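Local coordinates for protein 3',5'-cyclic-nucleotide phosphodiesterase 1 (Saccharomyces cerevisiae, PDB 4OJV) that belongs to the class-II cyclic-nucleotide phosphodiesterases, in the metallo-hydrolase clan, and binds two zinc ions, at residues A[288-293]-A[326-331]. Sequence-based numbering, arbitrary orientation.
With ZN (zinc ion), chain E; SO4 (sulfate ion), chain B.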
# COMPACT_ATOMS: atom_id res chain seq x y z
N PRO A 288 -24.73 -3.25 5.31
CA PRO A 288 -24.20 -4.29 6.21
C PRO A 288 -22.83 -4.84 5.78
O PRO A 288 -21.97 -5.08 6.63
CB PRO A 288 -25.26 -5.39 6.13
CG PRO A 288 -26.50 -4.69 5.70
CD PRO A 288 -26.03 -3.64 4.75
N GLU A 289 -22.64 -5.00 4.47
CA GLU A 289 -21.40 -5.55 3.90
C GLU A 289 -20.15 -4.75 4.27
O GLU A 289 -19.08 -5.32 4.43
CB GLU A 289 -21.51 -5.66 2.37
CG GLU A 289 -22.44 -6.76 1.86
CD GLU A 289 -23.91 -6.45 2.05
OE1 GLU A 289 -24.27 -5.25 2.13
OE2 GLU A 289 -24.72 -7.40 2.13
N GLN A 290 -20.31 -3.44 4.39
CA GLN A 290 -19.19 -2.56 4.73
C GLN A 290 -18.99 -2.42 6.24
O GLN A 290 -17.90 -2.10 6.71
CB GLN A 290 -19.39 -1.18 4.09
CG GLN A 290 -18.10 -0.46 3.76
CD GLN A 290 -18.31 0.87 3.04
OE1 GLN A 290 -19.41 1.43 3.06
NE2 GLN A 290 -17.25 1.37 2.41
N LEU A 291 -20.05 -2.68 7.00
CA LEU A 291 -20.03 -2.51 8.45
C LEU A 291 -19.54 -3.73 9.24
O LEU A 291 -19.06 -3.57 10.37
CB LEU A 291 -21.41 -2.05 8.96
CG LEU A 291 -21.60 -1.73 10.44
CD1 LEU A 291 -20.67 -0.61 10.90
CD2 LEU A 291 -23.05 -1.36 10.71
N TYR A 292 -19.65 -4.92 8.67
CA TYR A 292 -19.21 -6.15 9.35
C TYR A 292 -17.81 -6.01 9.94
O TYR A 292 -16.85 -5.66 9.23
CB TYR A 292 -19.25 -7.37 8.42
CG TYR A 292 -20.64 -7.80 7.98
CD1 TYR A 292 -20.91 -8.05 6.63
CD2 TYR A 292 -21.67 -7.98 8.90
CE1 TYR A 292 -22.17 -8.45 6.21
CE2 TYR A 292 -22.94 -8.38 8.49
CZ TYR A 292 -23.18 -8.61 7.15
OH TYR A 292 -24.43 -9.01 6.73
N GLY A 293 -17.70 -6.28 11.25
CA GLY A 293 -16.43 -6.20 11.97
C GLY A 293 -16.01 -4.81 12.42
O GLY A 293 -14.93 -4.65 12.98
N HIS A 326 -9.82 5.27 10.63
CA HIS A 326 -10.24 4.13 9.81
C HIS A 326 -11.56 4.35 9.12
O HIS A 326 -12.32 3.42 8.90
CB HIS A 326 -10.27 2.86 10.67
CG HIS A 326 -10.15 1.57 9.90
ND1 HIS A 326 -11.22 0.94 9.38
CD2 HIS A 326 -9.05 0.76 9.65
CE1 HIS A 326 -10.82 -0.19 8.78
NE2 HIS A 326 -9.50 -0.31 8.95
N VAL A 327 -11.86 5.59 8.75
CA VAL A 327 -13.08 5.85 8.01
C VAL A 327 -12.91 5.32 6.58
O VAL A 327 -11.89 5.57 5.93
CB VAL A 327 -13.46 7.35 8.01
CG1 VAL A 327 -14.69 7.60 7.14
CG2 VAL A 327 -13.72 7.82 9.43
N LYS A 328 -13.91 4.58 6.12
CA LYS A 328 -13.86 4.00 4.78
C LYS A 328 -14.36 4.97 3.72
O LYS A 328 -15.23 5.82 3.99
CB LYS A 328 -14.70 2.72 4.76
CG LYS A 328 -14.05 1.58 5.53
CD LYS A 328 -14.87 0.30 5.49
CE LYS A 328 -14.18 -0.86 6.21
NZ LYS A 328 -12.90 -1.32 5.60
N SER A 329 -13.84 4.84 2.51
CA SER A 329 -14.47 5.52 1.37
C SER A 329 -15.82 4.89 1.09
O SER A 329 -16.09 3.73 1.45
CB SER A 329 -13.63 5.42 0.09
OG SER A 329 -12.37 6.01 0.25
N THR A 330 -16.68 5.64 0.43
CA THR A 330 -17.97 5.16 0.02
C THR A 330 -18.34 6.00 -1.19
O THR A 330 -17.90 7.14 -1.30
CB THR A 330 -19.01 5.27 1.17
OG1 THR A 330 -20.28 4.79 0.72
CG2 THR A 330 -19.16 6.71 1.65
N PRO A 331 -19.11 5.44 -2.14
CA PRO A 331 -19.49 6.23 -3.31
C PRO A 331 -20.69 7.16 -3.01
O PRO A 331 -21.74 7.06 -3.65
CB PRO A 331 -19.83 5.17 -4.36
CG PRO A 331 -20.25 3.99 -3.57
CD PRO A 331 -19.46 4.01 -2.29
ZN ZN E . -8.57 -2.20 8.90
S SO4 B . -11.06 -3.99 7.32
O1 SO4 B . -10.18 -4.55 6.26
O2 SO4 B . -12.44 -3.80 6.77
O3 SO4 B . -11.09 -4.89 8.52
O4 SO4 B . -10.50 -2.66 7.67
O HOH W 1 -8.48 -4.19 8.56
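At the rim of the two-zinc site of this metallo-hydrolase fold, Gln290 on the short helix 288-291 reaches across to Lys328 and Ser329 in the loop that follows strand 321-325. The Gln290 chain is stretched out past CG, with CG anti to the backbone N, and this carries the amide over to the loop backbone. There NE2 donates to Ser329 O at 2.8 Å. The carbonyl points almost straight at the nitrogen (C=O...N 167°) and the acceptor lies close to the amide plane, but the hydrogen bond is bent at the hydrogen, N-H...O 136°. Ser329 O also takes a weak hydrogen bond from Tyr115 OH of the second subunit. On the way, the aliphatic parts of Gln290 and Lys328 run side by side, pointing opposite ways, Gln290 CG resting 3.7 Å from Lys328 CD, while NE2 passes 3.7 Å from Lys328 CB. Lys328 thus runs alongside the glutamine toward the metal site, straight as far as CE, where its last torsion (-65°) turns the ammonium to the bound sulfate. NZ donates to sulfate O2 at 2.8 Å and also to the carbonyl of Gly13; His294 NE2 holds the same sulfate, probably a crystallisation component. At the start of the loop, His326 binds one zinc through NE2 at 2.1 Å, sharing it with Asp132, His133 and Asp244, and its ND1 is hydrogen-bonded to Ser281 OG, which helps fix the turn of the ring. Sulfate O4 is also modelled as a zinc ligand, though its exact position is doubtful, and the shell includes a water oxygen 2.0 Å from the metal.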